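Local coordinates for protein 350aa long hypothetical aspartate-semialdehyde dehydrogenase (Sulfolobus tokodaii, PDB 2EP5) that probably reduces malonyl-CoA to 3-oxopropanoate and CoA at the expense of NADPH, as a member of the aspartate-semialdehyde dehydrogenase family, at residues 176-181 against 242-247; 292-297 against 321-326. All blocks are in the same frame, centred on the assembly; numbering follows the deposited sequence.

Interaction 1: 176-181 against 242-247; sequences TLQAVS and VGHMGV
His244 and Gln178 each carry CG beside the backbone N and anti to the carbonyl carbon (chi1 -76° and -46°), and these turns lay the imidazole under the glutamine. Gln178 CB sits over one face of the His244 ring, 3.6 Å from its centroid in a CH-pi contact displaced toward the rim on the CE1 side. Beyond CG the extended chain passes obliquely over the imidazole and brings Gln178 NE2 to 3.7 Å from His244 NE2, the amide plane inclined 45° to the ring. Here the glutamine supplies both aliphatic carbons for the ring and a polar end that is tied down: Thr176 OG1 donates to Gln178 OE1 (2.8 Å), and NE2 bonds to Glu204. Beneath the side chains, strands 171-178 and 244-251 run antiparallel as neighbours in the mixed sheet of the dimerisation domain. Leu177 and Met245 form a hydrogen-bonded pair, with Leu177 N to Met245 O at 2.7 Å and Met245 N to Leu177 O at 2.8 Å. Their side chains occupy the face opposite to that of His244 and look to the second subunit, where Leu177 packs on its own counterpart; apolar residues suit this dimer contact. The histidine face instead meets helix 151-160, and the side chain of His244, the predicted proton acceptor, comes within about 4 Å of that of Cys151, the predicted site of the acyl-thioester intermediate. With an alanine here, the Gln178 methylene would probably lose the ring beneath it and Cys151 its presumed base. Just before the strand, Gly243 adopts a backbone shape in which a CB would collide with the preceding carbonyl oxygen. Its own carbonyl O takes a weak hydrogen bond from Ala179 N, and the small methyl fits there too, Ala179 CB lying 3.3 Å from Gly243 O.

Interaction 2: 292-297 against 321-326; sequences DRPQPI and RLVVLG
Pro294 packs on Val323 and Leu325 in a purely apolar contact, where the loop leading into helix 296-299 lies across one face of strand 319-326. That strand belongs to the mixed sheet of the dimerisation domain, a domain related to that of glyceraldehyde-3-phosphate dehydrogenase. Valine and leucine two positions apart point to the same side of the strand, and the proline ring settles on both. Pro294 CG rests 3.6 Å from Leu325 CB, the two side chains sliding past each other in opposite directions. Pro294 CD lies 3.8 Å from Val323 CG1, the branch that chi1 of 177° places anti to the backbone N, facing the ring. A cis peptide bond precedes Pro294, a geometry that proline tolerates far better than other residues. Farther on, Leu325 CD1 reaches 4.2 Å from Pro296 CA. Pro296 opens the helix, a position that suits proline because the missing N-H is not needed in the first turn; Gln295 is its N-cap, with the backbone N bonded to the Asp299 carboxylate. Gln295 points its CB away from the strand, and its OE1 accepts a hydrogen bond from ND2 of Asn196 of the second subunit. The other amide atom braces the loop: Gln295 NE2 donates to Asp292 O over 2.9 Å, nearly straight at 161° and close to the amide plane.

Overall arrangement
Both contacts are buried, and both rest on the same sheet, in which strand 244-251 lies between 171-178 and 319-326. Interaction 1 joins two sheet neighbours through backbone hydrogen bonds, with polar side chains on the active-site face; interaction 2 sets a loop and helix start on a sheet face through apolar packing alone. They are tied together by probable hydrogen bonds from Gly246 N to Val324 O and from His244 N to Gly326 O, so the strand bearing the predicted base is bonded to 171-178 on one edge and to 319-326 on the other. Met245 bridges them too, its CE packing near Pro294 O, on the side where each contact meets the second subunit.

Interaction 1: 176-181 against 242-247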
loop_
_atom_site.group_PDB
_atom_site.type_symbol
_atom_site.label_atom_id
_atom_site.label_comp_id
_atom_site.label_asym_id
_atom_site.label_seq_id
_atom_site.Cartn_x
_atom_site.Cartn_y
_atom_site.Cartn_z
ATOM N N THR A 176 -8.149 17.354 8.329
ATOM C CA THR A 176 -8.497 15.989 8.701
ATOM C C THR A 176 -7.954 14.993 7.679
ATOM O O THR A 176 -8.053 15.219 6.474
ATOM C CB THR A 176 -10.029 15.791 8.813
ATOM O OG1 THR A 176 -10.640 15.974 7.527
ATOM C CG2 THR A 176 -10.627 16.774 9.809
ATOM N N LEU A 177 -7.359 13.908 8.171
ATOM C CA LEU A 177 -6.834 12.860 7.304
ATOM C C LEU A 177 -7.743 11.662 7.566
ATOM O O LEU A 177 -7.689 11.043 8.628
ATOM C CB LEU A 177 -5.377 12.543 7.646
ATOM C CG LEU A 177 -4.360 13.649 7.310
ATOM C CD1 LEU A 177 -4.411 14.718 8.372
ATOM C CD2 LEU A 177 -2.949 13.075 7.253
ATOM N N GLN A 178 -8.582 11.344 6.585
ATOM C CA GLN A 178 -9.556 10.280 6.733
ATOM C C GLN A 178 -9.287 8.975 6.008
ATOM O O GLN A 178 -8.939 8.950 4.822
ATOM C CB GLN A 178 -10.930 10.842 6.357
ATOM C CG GLN A 178 -11.141 12.193 7.034
ATOM C CD GLN A 178 -12.486 12.833 6.776
ATOM O OE1 GLN A 178 -12.638 14.042 6.951
ATOM N NE2 GLN A 178 -13.469 12.038 6.377
ATOM N N ALA A 179 -9.467 7.890 6.749
ATOM C CA ALA A 179 -9.257 6.543 6.240
ATOM C C ALA A 179 -10.210 6.214 5.106
ATOM O O ALA A 179 -11.270 6.825 4.961
ATOM C CB ALA A 179 -9.428 5.533 7.368
ATOM N N VAL A 180 -9.816 5.240 4.297
ATOM C CA VAL A 180 -10.620 4.804 3.168
ATOM C C VAL A 180 -11.977 4.242 3.604
ATOM O O VAL A 180 -12.998 4.511 2.971
ATOM C CB VAL A 180 -9.863 3.722 2.352
ATOM C CG1 VAL A 180 -10.792 3.065 1.352
ATOM C CG2 VAL A 180 -8.692 4.357 1.621
ATOM N N SER A 181 -11.989 3.462 4.683
ATOM C CA SER A 181 -13.227 2.853 5.163
ATOM C C SER A 181 -14.323 3.882 5.365
ATOM O O SER A 181 -15.500 3.552 5.284
ATOM C CB SER A 181 -12.994 2.086 6.473
ATOM O OG SER A 181 -12.667 2.952 7.543
ATOM N N VAL A 242 -8.640 2.145 8.635
ATOM C CA VAL A 242 -9.524 2.675 9.658
ATOM C C VAL A 242 -8.845 3.707 10.523
ATOM O O VAL A 242 -7.677 3.555 10.883
ATOM C CB VAL A 242 -10.027 1.546 10.584
ATOM C CG1 VAL A 242 -11.082 2.096 11.550
ATOM C CG2 VAL A 242 -10.577 0.393 9.742
ATOM N N GLY A 243 -9.590 4.755 10.867
ATOM C CA GLY A 243 -9.046 5.796 11.717
ATOM C C GLY A 243 -8.956 7.142 11.031
ATOM O O GLY A 243 -8.339 7.264 9.966
ATOM N N HIS A 244 -9.602 8.141 11.630
ATOM C CA HIS A 244 -9.594 9.505 11.118
ATOM C C HIS A 244 -8.697 10.357 12.003
ATOM O O HIS A 244 -8.888 10.432 13.222
ATOM C CB HIS A 244 -10.998 10.110 11.132
ATOM C CG HIS A 244 -11.882 9.612 10.034
ATOM N ND1 HIS A 244 -11.425 8.791 9.025
ATOM C CD2 HIS A 244 -13.194 9.831 9.778
ATOM C CE1 HIS A 244 -12.417 8.527 8.194
ATOM N NE2 HIS A 244 -13.501 9.145 8.629
ATOM N N MET A 245 -7.714 10.995 11.388
ATOM C CA MET A 245 -6.807 11.847 12.124
ATOM C C MET A 245 -7.190 13.301 11.862
ATOM O O MET A 245 -7.708 13.638 10.791
ATOM C CB MET A 245 -5.365 11.581 11.685
ATOM C CG MET A 245 -4.340 12.477 12.366
ATOM S SD MET A 245 -2.666 11.806 12.275
ATOM C CE MET A 245 -2.889 10.269 13.162
ATOM N N GLY A 246 -6.946 14.157 12.846
ATOM C CA GLY A 246 -7.264 15.561 12.688
ATOM C C GLY A 246 -6.230 16.455 13.340
ATOM O O GLY A 246 -5.871 16.257 14.506
ATOM N N VAL A 247 -5.724 17.421 12.578
ATOM C CA VAL A 247 -4.763 18.375 13.105
ATOM C C VAL A 247 -5.584 19.620 13.399
ATOM O O VAL A 247 -6.099 20.272 12.484
ATOM C CB VAL A 247 -3.670 18.735 12.084
ATOM C CG1 VAL A 247 -2.711 19.756 12.690
ATOM C CG2 VAL A 247 -2.922 17.490 11.677
#

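Interaction 2: 292-297 against 321-326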
loop_
_atom_site.group_PDB
_atom_site.type_symbol
_atom_site.label_atom_id
_atom_site.label_comp_id
_atom_site.label_asym_id
_atom_site.label_seq_id
_atom_site.Cartn_x
_atom_site.Cartn_y
_atom_site.Cartn_z
ATOM N N ASP A 292 5.596 11.142 18.603
ATOM C CA ASP A 292 5.183 10.504 17.350
ATOM C C ASP A 292 3.843 9.781 17.456
ATOM O O ASP A 292 3.598 8.800 16.750
ATOM C CB ASP A 292 6.262 9.529 16.874
ATOM C CG ASP A 292 6.397 8.327 17.777
ATOM O OD1 ASP A 292 5.953 8.409 18.946
ATOM O OD2 ASP A 292 6.958 7.308 17.320
ATOM N N ARG A 293 2.983 10.280 18.339
ATOM C CA ARG A 293 1.662 9.707 18.548
ATOM C C ARG A 293 0.621 10.827 18.474
ATOM O O ARG A 293 0.940 11.995 18.724
ATOM C CB ARG A 293 1.611 9.012 19.911
ATOM C CG ARG A 293 2.629 7.892 20.056
ATOM C CD ARG A 293 2.228 6.625 19.298
ATOM N NE ARG A 293 1.169 5.895 19.989
ATOM C CZ ARG A 293 1.307 5.348 21.196
ATOM N NH1 ARG A 293 2.462 5.444 21.839
ATOM N NH2 ARG A 293 0.288 4.713 21.768
ATOM N N PRO A 294 -0.643 10.490 18.143
ATOM C CA PRO A 294 -1.157 9.147 17.843
ATOM C C PRO A 294 -0.877 8.649 16.428
ATOM O O PRO A 294 -0.569 9.426 15.525
ATOM C CB PRO A 294 -2.645 9.301 18.081
ATOM C CG PRO A 294 -2.889 10.682 17.495
ATOM C CD PRO A 294 -1.726 11.491 18.048
ATOM N N GLN A 295 -0.995 7.337 16.258
ATOM C CA GLN A 295 -0.801 6.681 14.974
ATOM C C GLN A 295 -1.913 5.653 14.798
ATOM O O GLN A 295 -2.204 4.880 15.705
ATOM C CB GLN A 295 0.545 5.950 14.919
ATOM C CG GLN A 295 1.770 6.818 14.748
ATOM C CD GLN A 295 3.027 5.979 14.639
ATOM O OE1 GLN A 295 3.085 5.050 13.840
ATOM N NE2 GLN A 295 4.038 6.298 15.446
ATOM N N PRO A 296 -2.551 5.639 13.623
ATOM C CA PRO A 296 -3.630 4.697 13.332
ATOM C C PRO A 296 -3.364 3.249 13.763
ATOM O O PRO A 296 -4.143 2.678 14.527
ATOM C CB PRO A 296 -3.780 4.826 11.824
ATOM C CG PRO A 296 -3.567 6.287 11.628
ATOM C CD PRO A 296 -2.361 6.575 12.500
ATOM N N ILE A 297 -2.263 2.659 13.291
ATOM C CA ILE A 297 -1.967 1.263 13.616
ATOM C C ILE A 297 -1.705 0.955 15.088
ATOM O O ILE A 297 -1.738 -0.205 15.489
ATOM C CB ILE A 297 -0.780 0.707 12.776
ATOM C CG1 ILE A 297 0.520 1.428 13.127
ATOM C CG2 ILE A 297 -1.085 0.859 11.302
ATOM C CD1 ILE A 297 1.738 0.873 12.395
ATOM N N ARG A 321 -2.037 23.968 19.291
ATOM C CA ARG A 321 -2.165 22.876 18.338
ATOM C C ARG A 321 -2.258 21.516 19.013
ATOM O O ARG A 321 -1.743 21.314 20.112
ATOM C CB ARG A 321 -0.990 22.843 17.359
ATOM C CG ARG A 321 -1.204 21.778 16.280
ATOM C CD ARG A 321 0.086 21.166 15.799
ATOM N NE ARG A 321 0.920 20.684 16.899
ATOM C CZ ARG A 321 2.211 20.405 16.765
ATOM N NH1 ARG A 321 2.794 20.553 15.585
ATOM N NH2 ARG A 321 2.928 20.023 17.811
ATOM N N LEU A 322 -2.916 20.582 18.335
ATOM C CA LEU A 322 -3.060 19.233 18.850
ATOM C C LEU A 322 -3.503 18.289 17.743
ATOM O O LEU A 322 -4.135 18.712 16.772
ATOM C CB LEU A 322 -4.051 19.207 20.023
ATOM C CG LEU A 322 -5.526 19.566 19.836
ATOM C CD1 LEU A 322 -6.269 18.405 19.186
ATOM C CD2 LEU A 322 -6.139 19.856 21.190
ATOM N N VAL A 323 -3.127 17.018 17.886
ATOM C CA VAL A 323 -3.469 15.968 16.931
ATOM C C VAL A 323 -4.351 14.941 17.639
ATOM O O VAL A 323 -4.010 14.436 18.713
ATOM C CB VAL A 323 -2.200 15.249 16.385
ATOM C CG1 VAL A 323 -2.603 14.121 15.446
ATOM C CG2 VAL A 323 -1.300 16.252 15.642
ATOM N N VAL A 324 -5.493 14.642 17.034
ATOM C CA VAL A 324 -6.426 13.687 17.608
ATOM C C VAL A 324 -6.703 12.561 16.617
ATOM O O VAL A 324 -6.694 12.763 15.402
ATOM C CB VAL A 324 -7.748 14.375 17.983
ATOM C CG1 VAL A 324 -8.398 14.953 16.732
ATOM C CG2 VAL A 324 -8.678 13.387 18.675
ATOM N N LEU A 325 -6.950 11.372 17.148
ATOM C CA LEU A 325 -7.221 10.210 16.321
ATOM C C LEU A 325 -8.380 9.442 16.930
ATOM O O LEU A 325 -8.517 9.377 18.148
ATOM C CB LEU A 325 -5.974 9.328 16.257
ATOM C CG LEU A 325 -5.859 8.118 15.306
ATOM C CD1 LEU A 325 -6.005 6.828 16.079
ATOM C CD2 LEU A 325 -6.879 8.213 14.185
ATOM N N GLY A 326 -9.223 8.880 16.073
ATOM C CA GLY A 326 -10.354 8.106 16.543
ATOM C C GLY A 326 -10.796 7.072 15.520
ATOM O O GLY A 326 -10.526 7.210 14.327
#